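KauB (Pseudomonas aeruginosa PAO1, PDB 6B4R) probably oxidises 4-guanidinobutanal to 4-guanidinobutanoate as an NAD(P)+-dependent aldehyde dehydrogenase of Pseudomonas aeruginosa. Local coordinates at residues T86-A91 with S127-A132; D92-N97 with S123-L128; E300-G305 with E401-V406. All blocks are in the same frame, centred on the assembly; numbering follows the deposited sequence.

Contact 1. Residues T86-A91 with S127-A132; sequences TMIRFA and SLRWSA
The methyl of Ala132 lies against Met87 and Ile88, its CB 3.6 Å from CB of Met87 and 3.9 Å from CG1 of Ile88. One turn along, on the buried flank, Leu128 leans over Phe90: its CD1 stands 4.0 Å from the ring centroid, 15° off the normal, a CH-pi contact over one face, with CD2 of Leu128 looser at 4.2 Å from CE of Met87. Phe90 CG lies anti to the backbone N (chi1 -166°), which carries the ring onto helix 198-210, while Met87 and Leu128 also touch helix 170-183. Helices 80-96 and 113-134 thus form an antiparallel pair packed on two further helices of the aldehyde dehydrogenase fold; the axes of segments 86-91 and 127-132 are 8.2 Å apart at closest approach. The other flank is partly open to solvent and more polar. There Arg129 bends at chi3 and lays one guanidinium face over Ala91, NH2 being 3.8 Å from CB of Ala91; Ile88 crosses the arginine at about a right angle, its CG2 meeting NH1 obliquely. The charge itself is answered by Asp92, in a salt bridge, and Ile88 further packs on Glu133 of a neighbouring subunit.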
loop_
_atom_site.group_PDB
_atom_site.type_symbol
_atom_site.label_atom_id
_atom_site.label_comp_id
_atom_site.label_asym_id
_atom_site.label_seq_id
_atom_site.Cartn_x
_atom_site.Cartn_y
_atom_site.Cartn_z
ATOM N N THR B 86 11.318 15.964 -16.906
ATOM C CA THR B 86 10.857 16.423 -18.209
ATOM C C THR B 86 9.399 16.879 -18.156
ATOM O O THR B 86 9.056 17.957 -18.642
ATOM C CB THR B 86 11.021 15.329 -19.275
ATOM O OG1 THR B 86 12.413 15.036 -19.439
ATOM C CG2 THR B 86 10.441 15.783 -20.606
ATOM N N MET B 87 8.544 16.061 -17.552
ATOM C CA MET B 87 7.130 16.399 -17.447
ATOM C C MET B 87 6.891 17.628 -16.574
ATOM O O MET B 87 5.887 18.322 -16.733
ATOM C CB MET B 87 6.321 15.207 -16.938
ATOM C CG MET B 87 6.319 14.023 -17.891
ATOM S SD MET B 87 4.908 12.942 -17.626
ATOM C CE MET B 87 3.561 14.038 -18.071
ATOM N N ILE B 88 7.813 17.896 -15.656
ATOM C CA ILE B 88 7.744 19.112 -14.858
ATOM C C ILE B 88 8.043 20.327 -15.739
ATOM O O ILE B 88 7.431 21.387 -15.584
ATOM C CB ILE B 88 8.688 19.049 -13.631
ATOM C CG1 ILE B 88 8.126 18.084 -12.583
ATOM C CG2 ILE B 88 8.869 20.427 -13.009
ATOM C CD1 ILE B 88 8.971 17.972 -11.332
ATOM N N ARG B 89 8.967 20.166 -16.682
ATOM C CA ARG B 89 9.244 21.231 -17.642
ATOM C C ARG B 89 8.053 21.428 -18.572
ATOM O O ARG B 89 7.766 22.546 -19.006
ATOM C CB ARG B 89 10.514 20.941 -18.446
ATOM C CG ARG B 89 11.797 21.061 -17.637
ATOM C CD ARG B 89 13.027 21.005 -18.531
ATOM N NE ARG B 89 13.165 19.717 -19.206
ATOM C CZ ARG B 89 13.863 18.692 -18.727
ATOM N NH1 ARG B 89 14.489 18.801 -17.563
ATOM N NH2 ARG B 89 13.934 17.557 -19.410
ATOM N N PHE B 90 7.363 20.331 -18.870
ATOM C CA PHE B 90 6.144 20.377 -19.663
ATOM C C PHE B 90 5.119 21.260 -18.957
ATOM O O PHE B 90 4.526 22.147 -19.568
ATOM C CB PHE B 90 5.593 18.962 -19.859
ATOM C CG PHE B 90 4.529 18.856 -20.921
ATOM C CD1 PHE B 90 4.200 19.944 -21.714
ATOM C CD2 PHE B 90 3.853 17.663 -21.122
ATOM C CE1 PHE B 90 3.221 19.848 -22.683
ATOM C CE2 PHE B 90 2.875 17.559 -22.092
ATOM C CZ PHE B 90 2.558 18.654 -22.872
ATOM N N ALA B 91 4.931 21.015 -17.664
ATOM C CA ALA B 91 3.989 21.782 -16.860
ATOM C C ALA B 91 4.335 23.268 -16.860
ATOM O O ALA B 91 3.457 24.117 -17.008
ATOM C CB ALA B 91 3.956 21.248 -15.437
ATOM N N SER B 127 -2.108 19.274 -12.854
ATOM C CA SER B 127 -2.381 17.871 -13.140
ATOM C C SER B 127 -1.150 17.176 -13.725
ATOM O O SER B 127 -0.812 16.056 -13.336
ATOM C CB SER B 127 -3.566 17.745 -14.098
ATOM O OG SER B 127 -3.788 16.394 -14.457
ATOM N N LEU B 128 -0.482 17.847 -14.658
ATOM C CA LEU B 128 0.743 17.319 -15.246
ATOM C C LEU B 128 1.864 17.256 -14.212
ATOM O O LEU B 128 2.598 16.271 -14.141
ATOM C CB LEU B 128 1.186 18.171 -16.435
ATOM C CG LEU B 128 0.358 18.074 -17.717
ATOM C CD1 LEU B 128 0.979 18.927 -18.813
ATOM C CD2 LEU B 128 0.233 16.628 -18.167
ATOM N N ARG B 129 1.989 18.310 -13.412
ATOM C CA ARG B 129 3.043 18.387 -12.407
ATOM C C ARG B 129 2.878 17.303 -11.345
ATOM O O ARG B 129 3.849 16.663 -10.948
ATOM C CB ARG B 129 3.067 19.771 -11.753
ATOM C CG ARG B 129 4.283 20.022 -10.872
ATOM C CD ARG B 129 4.248 21.414 -10.244
ATOM N NE ARG B 129 3.928 22.447 -11.225
ATOM C CZ ARG B 129 4.827 23.073 -11.978
ATOM N NH1 ARG B 129 6.114 22.776 -11.865
ATOM N NH2 ARG B 129 4.437 23.995 -12.847
ATOM N N TRP B 130 1.641 17.097 -10.903
ATOM C CA TRP B 130 1.333 16.118 -9.864
ATOM C C TRP B 130 1.639 14.695 -10.321
ATOM O O TRP B 130 2.204 13.898 -9.570
ATOM C CB TRP B 130 -0.138 16.226 -9.467
ATOM C CG TRP B 130 -0.483 15.531 -8.183
ATOM C CD1 TRP B 130 -0.521 16.088 -6.938
ATOM C CD2 TRP B 130 -0.851 14.156 -8.020
ATOM N NE1 TRP B 130 -0.890 15.145 -6.009
ATOM C CE2 TRP B 130 -1.097 13.951 -6.646
ATOM C CE3 TRP B 130 -0.997 13.079 -8.898
ATOM C CZ2 TRP B 130 -1.476 12.712 -6.133
ATOM C CZ3 TRP B 130 -1.376 11.853 -8.387
ATOM C CH2 TRP B 130 -1.612 11.678 -7.017
ATOM N N SER B 131 1.258 14.378 -11.554
ATOM C CA SER B 131 1.537 13.068 -12.129
ATOM C C SER B 131 3.038 12.834 -12.254
ATOM O O SER B 131 3.525 11.726 -12.025
ATOM C CB SER B 131 0.878 12.934 -13.504
ATOM O OG SER B 131 -0.535 12.982 -13.405
ATOM N N ALA B 132 3.765 13.884 -12.624
ATOM C CA ALA B 132 5.211 13.801 -12.786
ATOM C C ALA B 132 5.888 13.527 -11.449
ATOM O O ALA B 132 6.779 12.686 -11.352
ATOM C CB ALA B 132 5.749 15.085 -13.395
#

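Contact 2. Residues D92-N97 with S123-L128; sequences DLLLEN and SAANSL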
loop_
_atom_site.group_PDB
_atom_site.type_symbol
_atom_site.label_atom_id
_atom_site.label_comp_id
_atom_site.label_asym_id
_atom_site.label_seq_id
_atom_site.Cartn_x
_atom_site.Cartn_y
_atom_site.Cartn_z
ATOM N N ASP B 92 5.620 23.571 -16.699
ATOM C CA ASP B 92 6.088 24.953 -16.668
ATOM C C ASP B 92 5.825 25.687 -17.982
ATOM O O ASP B 92 5.580 26.892 -17.988
ATOM C CB ASP B 92 7.577 25.010 -16.320
ATOM C CG ASP B 92 7.847 24.714 -14.858
ATOM O OD1 ASP B 92 6.913 24.856 -14.039
ATOM O OD2 ASP B 92 8.994 24.346 -14.525
ATOM N N LEU B 93 5.878 24.957 -19.091
ATOM C CA LEU B 93 5.647 25.553 -20.403
ATOM C C LEU B 93 4.178 25.904 -20.621
ATOM O O LEU B 93 3.854 26.808 -21.393
ATOM C CB LEU B 93 6.156 24.629 -21.511
ATOM C CG LEU B 93 7.674 24.653 -21.706
ATOM C CD1 LEU B 93 8.122 23.570 -22.666
ATOM C CD2 LEU B 93 8.114 26.025 -22.201
ATOM N N LEU B 94 3.290 25.189 -19.942
ATOM C CA LEU B 94 1.877 25.528 -19.980
ATOM C C LEU B 94 1.656 26.861 -19.282
ATOM O O LEU B 94 0.875 27.692 -19.743
ATOM C CB LEU B 94 1.036 24.437 -19.317
ATOM C CG LEU B 94 0.365 23.445 -20.269
ATOM C CD1 LEU B 94 1.404 22.673 -21.068
ATOM C CD2 LEU B 94 -0.555 22.496 -19.509
ATOM N N LEU B 95 2.359 27.059 -18.170
ATOM C CA LEU B 95 2.243 28.284 -17.388
ATOM C C LEU B 95 2.892 29.470 -18.093
ATOM O O LEU B 95 2.408 30.598 -17.997
ATOM C CB LEU B 95 2.864 28.095 -16.003
ATOM C CG LEU B 95 2.129 27.124 -15.079
ATOM C CD1 LEU B 95 2.830 27.026 -13.733
ATOM C CD2 LEU B 95 0.681 27.556 -14.909
ATOM N N GLU B 96 3.987 29.213 -18.802
ATOM C CA GLU B 96 4.667 30.264 -19.551
ATOM C C GLU B 96 3.867 30.681 -20.781
ATOM O O GLU B 96 4.146 31.714 -21.389
ATOM C CB GLU B 96 6.071 29.819 -19.966
ATOM C CG GLU B 96 7.055 29.699 -18.817
ATOM C CD GLU B 96 8.457 29.363 -19.291
ATOM O OE1 GLU B 96 8.744 29.557 -20.492
ATOM O OE2 GLU B 96 9.269 28.903 -18.462
ATOM N N ASN B 97 2.880 29.870 -21.144
ATOM C CA ASN B 97 2.009 30.168 -22.275
ATOM C C ASN B 97 0.543 30.198 -21.855
ATOM O O ASN B 97 -0.351 29.964 -22.668
ATOM C CB ASN B 97 2.219 29.151 -23.400
ATOM C CG ASN B 97 3.638 29.163 -23.939
ATOM O OD1 ASN B 97 3.974 29.958 -24.817
ATOM N ND2 ASN B 97 4.478 28.278 -23.418
ATOM N N SER B 123 -5.055 24.336 -13.606
ATOM C CA SER B 123 -5.331 22.962 -13.198
ATOM C C SER B 123 -4.632 21.970 -14.111
ATOM O O SER B 123 -4.152 20.930 -13.662
ATOM C CB SER B 123 -6.834 22.686 -13.207
ATOM O OG SER B 123 -7.504 23.482 -12.249
ATOM N N ALA B 124 -4.595 22.296 -15.398
ATOM C CA ALA B 124 -3.953 21.451 -16.394
ATOM C C ALA B 124 -2.471 21.292 -16.080
ATOM O O ALA B 124 -1.932 20.185 -16.122
ATOM C CB ALA B 124 -4.142 22.038 -17.784
ATOM N N ALA B 125 -1.821 22.406 -15.758
ATOM C CA ALA B 125 -0.401 22.405 -15.429
ATOM C C ALA B 125 -0.143 21.678 -14.116
ATOM O O ALA B 125 0.858 20.980 -13.975
ATOM C CB ALA B 125 0.131 23.829 -15.362
ATOM N N ASN B 126 -1.051 21.843 -13.158
ATOM C CA ASN B 126 -0.934 21.153 -11.877
ATOM C C ASN B 126 -1.142 19.651 -12.021
ATOM O O ASN B 126 -0.444 18.855 -11.394
ATOM C CB ASN B 126 -1.917 21.726 -10.858
ATOM C CG ASN B 126 -1.920 20.950 -9.555
ATOM O OD1 ASN B 126 -0.966 21.013 -8.779
ATOM N ND2 ASN B 126 -2.995 20.211 -9.308
ATOM N N SER B 127 -2.108 19.274 -12.854
ATOM C CA SER B 127 -2.381 17.871 -13.140
ATOM C C SER B 127 -1.150 17.176 -13.725
ATOM O O SER B 127 -0.812 16.056 -13.336
ATOM C CB SER B 127 -3.566 17.745 -14.098
ATOM O OG SER B 127 -3.788 16.394 -14.457
ATOM N N LEU B 128 -0.482 17.847 -14.658
ATOM C CA LEU B 128 0.743 17.319 -15.246
ATOM C C LEU B 128 1.864 17.256 -14.212
ATOM O O LEU B 128 2.598 16.271 -14.141
ATOM C CB LEU B 128 1.186 18.171 -16.435
ATOM C CG LEU B 128 0.358 18.074 -17.717
ATOM C CD1 LEU B 128 0.979 18.927 -18.813
ATOM C CD2 LEU B 128 0.233 16.628 -18.167
#
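The side-chain amide of Asn97 turns back on its own helix and gives an N-H from ND2 to O of Leu93, 2.6 Å away and nearly straight at 169°; the bond lies in the carbonyl plane of Leu93 and close to the amide plane of Asn97, and so fixes the rotation of the amide. It lies in the C-terminal end region of helix 80-96, which in this aldehyde dehydrogenase packs side by side with helix 113-134, the two running in opposite directions; the axes of segments 92-96 and 123-128 come within 8.8 Å of each other, at 167° between their N-to-C directions. Asn97 also stands at the N-cap position of helix 98-109, but its side chain makes no capping bond there and lies against Arg202 and Leu206 of helix 198-210. Leu93 touches Glu209 and Ala210 of that same helix.

Across the interface the contact is wholly apolar and carried by two leucines, chiefly against small residues. Leu94 comes over Ala125, with CB of Leu94 4.1 Å from CB of Ala125, and its branch CD2 reaches on between two turns of the partner helix: it lies 4.0 Å from CB of Ala124 and 3.9 Å from CD1 of Leu128, the two leucine side chains crossing at about a right angle. Ala124 passes the packing on to Leu171 and Cys175 of helix 170-183, so this side is buried. Leu95 lies on the more exposed flank. Its CG is anti to the carbonyl carbon (chi1 -68°), and of its two methyls CD2 is the one that reaches Ala125, 3.8 Å from CB.

Contact 3. Residues E300-G305 with E401-V406; sequences EVCTAG and EIFGPV. With TOE (2-[2-(2-methoxy-ethoxy)-ethoxy]-ethoxyl), chain L.
Phe403 pushes its ring against the backbone and side chain of Glu300. From CB through CG the ring comes in at about a right angle to the side chain of Glu300. Along one edge CD2 lies 3.8 Å from CA of Glu300, and CE2 is 3.6 Å from CB of the same residue. At the tip CZ approaches the backbone O of Glu300 at 3.7 Å. On the other edge CE1 meets SG of Cys302 at 3.6 Å. Face and edge are thus used differently: CA of Glu300 sits over one face, 3.9 Å from the centroid, as a CH-pi contact, whereas the sulfur lies at the rim near the ring plane, 81° off the normal, as a sulfur-aromatic contact. OE2 of Glu401 also lies at the edge, in the ring plane, and takes a weak hydrogen bond from N of Gly270. The ring of Trp167 meets Phe403 with the planes about 80° apart.

The carboxylate of Glu300 is satisfied elsewhere, by N of Val345 and NE2 of Gln298, while ND2 of Asn168 holds its backbone O. The bound TOE reaches this loop with O2', 3.4 Å from the backbone N of Cys302 in a weak hydrogen bond, and ND2 of Asn168 also binds TOE. A cysteine N-H and an asparagine amide gathered on one ligand, with the predicted active-site Glu267 close by, are consistent with the oxyanion hole around the nucleophilic cysteine of aldehyde dehydrogenases.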
loop_
_atom_site.group_PDB
_atom_site.type_symbol
_atom_site.label_atom_id
_atom_site.label_comp_id
_atom_site.label_asym_id
_atom_site.label_seq_id
_atom_site.Cartn_x
_atom_site.Cartn_y
_atom_site.Cartn_z
ATOM N N GLU B 300 -22.137 22.658 -18.925
ATOM C CA GLU B 300 -21.461 21.652 -19.733
ATOM C C GLU B 300 -20.417 20.919 -18.898
ATOM O O GLU B 300 -19.238 20.871 -19.244
ATOM C CB GLU B 300 -20.822 22.301 -20.962
ATOM C CG GLU B 300 -21.830 22.917 -21.920
ATOM C CD GLU B 300 -21.187 23.860 -22.915
ATOM O OE1 GLU B 300 -20.166 24.487 -22.562
ATOM O OE2 GLU B 300 -21.698 23.971 -24.050
ATOM N N VAL B 301 -20.871 20.367 -17.778
ATOM C CA VAL B 301 -20.029 19.608 -16.871
ATOM C C VAL B 301 -20.719 18.277 -16.618
ATOM O O VAL B 301 -21.921 18.240 -16.346
ATOM C CB VAL B 301 -19.842 20.346 -15.529
ATOM C CG1 VAL B 301 -18.928 19.557 -14.598
ATOM C CG2 VAL B 301 -19.299 21.750 -15.760
ATOM N N CYS B 302 -19.971 17.184 -16.714
ATOM C CA CYS B 302 -20.555 15.860 -16.528
ATOM C C CYS B 302 -20.965 15.626 -15.076
ATOM O O CYS B 302 -21.813 14.781 -14.791
ATOM C CB CYS B 302 -19.600 14.763 -17.000
ATOM S SG CYS B 302 -19.334 14.700 -18.788
ATOM N N THR B 303 -20.363 16.381 -14.162
ATOM C CA THR B 303 -20.700 16.278 -12.747
ATOM C C THR B 303 -21.520 17.472 -12.282
ATOM O O THR B 303 -21.468 17.853 -11.112
ATOM C CB THR B 303 -19.446 16.157 -11.864
ATOM O OG1 THR B 303 -18.519 17.199 -12.197
ATOM C CG2 THR B 303 -18.783 14.815 -12.079
ATOM N N ALA B 304 -22.270 18.068 -13.202
ATOM C CA ALA B 304 -23.145 19.179 -12.859
ATOM C C ALA B 304 -24.328 18.687 -12.030
ATOM O O ALA B 304 -24.882 17.619 -12.294
ATOM C CB ALA B 304 -23.632 19.881 -14.119
ATOM N N GLY B 305 -24.707 19.467 -11.023
ATOM C CA GLY B 305 -25.844 19.135 -10.184
ATOM C C GLY B 305 -27.165 19.379 -10.889
ATOM O O GLY B 305 -27.948 20.236 -10.481
ATOM N N GLU B 401 -29.450 13.252 -19.540
ATOM C CA GLU B 401 -28.466 14.317 -19.399
ATOM C C GLU B 401 -28.700 15.405 -20.440
ATOM O O GLU B 401 -28.849 15.120 -21.629
ATOM C CB GLU B 401 -27.043 13.766 -19.523
ATOM C CG GLU B 401 -25.959 14.817 -19.324
ATOM C CD GLU B 401 -24.558 14.251 -19.469
ATOM O OE1 GLU B 401 -24.333 13.449 -20.402
ATOM O OE2 GLU B 401 -23.687 14.605 -18.645
ATOM N N ILE B 402 -28.730 16.653 -19.986
ATOM C CA ILE B 402 -28.999 17.783 -20.868
ATOM C C ILE B 402 -27.699 18.432 -21.344
ATOM O O ILE B 402 -27.596 18.874 -22.491
ATOM C CB ILE B 402 -29.884 18.836 -20.163
ATOM C CG1 ILE B 402 -31.167 18.186 -19.638
ATOM C CG2 ILE B 402 -30.214 19.987 -21.102
ATOM C CD1 ILE B 402 -32.039 19.113 -18.818
ATOM N N PHE B 403 -26.710 18.469 -20.454
ATOM C CA PHE B 403 -25.424 19.111 -20.725
ATOM C C PHE B 403 -25.594 20.601 -21.031
ATOM O O PHE B 403 -24.998 21.136 -21.967
ATOM C CB PHE B 403 -24.662 18.386 -21.838
ATOM C CG PHE B 403 -23.195 18.214 -21.555
ATOM C CD1 PHE B 403 -22.764 17.299 -20.607
ATOM C CD2 PHE B 403 -22.249 18.964 -22.236
ATOM C CE1 PHE B 403 -21.416 17.136 -20.341
ATOM C CE2 PHE B 403 -20.899 18.804 -21.976
ATOM C CZ PHE B 403 -20.482 17.890 -21.027
ATOM N N GLY B 404 -26.424 21.254 -20.226
ATOM C CA GLY B 404 -26.627 22.688 -20.300
ATOM C C GLY B 404 -26.989 23.207 -18.922
ATOM O O GLY B 404 -27.173 22.422 -17.992
ATOM N N PRO B 405 -27.107 24.535 -18.779
ATOM C CA PRO B 405 -27.407 25.132 -17.475
ATOM C C PRO B 405 -28.885 24.995 -17.112
ATOM O O PRO B 405 -29.550 25.998 -16.854
ATOM C CB PRO B 405 -27.058 26.604 -17.690
ATOM C CG PRO B 405 -27.366 26.836 -19.128
ATOM C CD PRO B 405 -27.029 25.549 -19.845
ATOM N N VAL B 406 -29.389 23.763 -17.098
ATOM C CA VAL B 406 -30.793 23.510 -16.792
ATOM C C VAL B 406 -30.945 22.672 -15.524
ATOM O O VAL B 406 -30.540 21.510 -15.486
ATOM C CB VAL B 406 -31.502 22.792 -17.952
ATOM C CG1 VAL B 406 -32.976 22.590 -17.626
ATOM C CG2 VAL B 406 -31.337 23.577 -19.242
HETATM O "O2'" TOE L . -16.900 16.197 -17.801
HETATM C "CA'" TOE L . -16.072 15.370 -16.974
HETATM C "CB'" TOE L . -15.135 16.258 -16.169
HETATM O "OC'" TOE L . -15.882 17.022 -15.223
HETATM C "CD'" TOE L . -15.153 18.182 -14.830
HETATM C "CE'" TOE L . -15.518 18.585 -13.408
HETATM O "OF'" TOE L . -14.499 19.457 -12.922
HETATM C "CG'" TOE L . -13.418 18.682 -12.405
HETATM C "CH'" TOE L . -12.636 19.467 -11.359
HETATM O "OI'" TOE L . -12.019 18.529 -10.477
HETATM C "CK'" TOE L . -11.148 19.158 -9.538
#

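How the contacts relate
Contacts 1 and 2 are successive parts of a single interface between helix 80-96 and helix 113-134. Their centres lie 8 Å apart, and they share Ser127 and Leu128. Because the helices run antiparallel, moving forward along the first means moving back along the second. Contact 3 comes later in the chain, where loops ahead of strands 307-311 and 406-412 meet; these strands pair in parallel within one mixed sheet. It lies on the other side of the chain's centre, its own centre about 30 Å from that of contact 1 and 26 Å from that of contact 2. The helix pair therefore does not touch the probable catalytic loop: the nearest atoms of contacts 2 and 3 are about 12 Å apart.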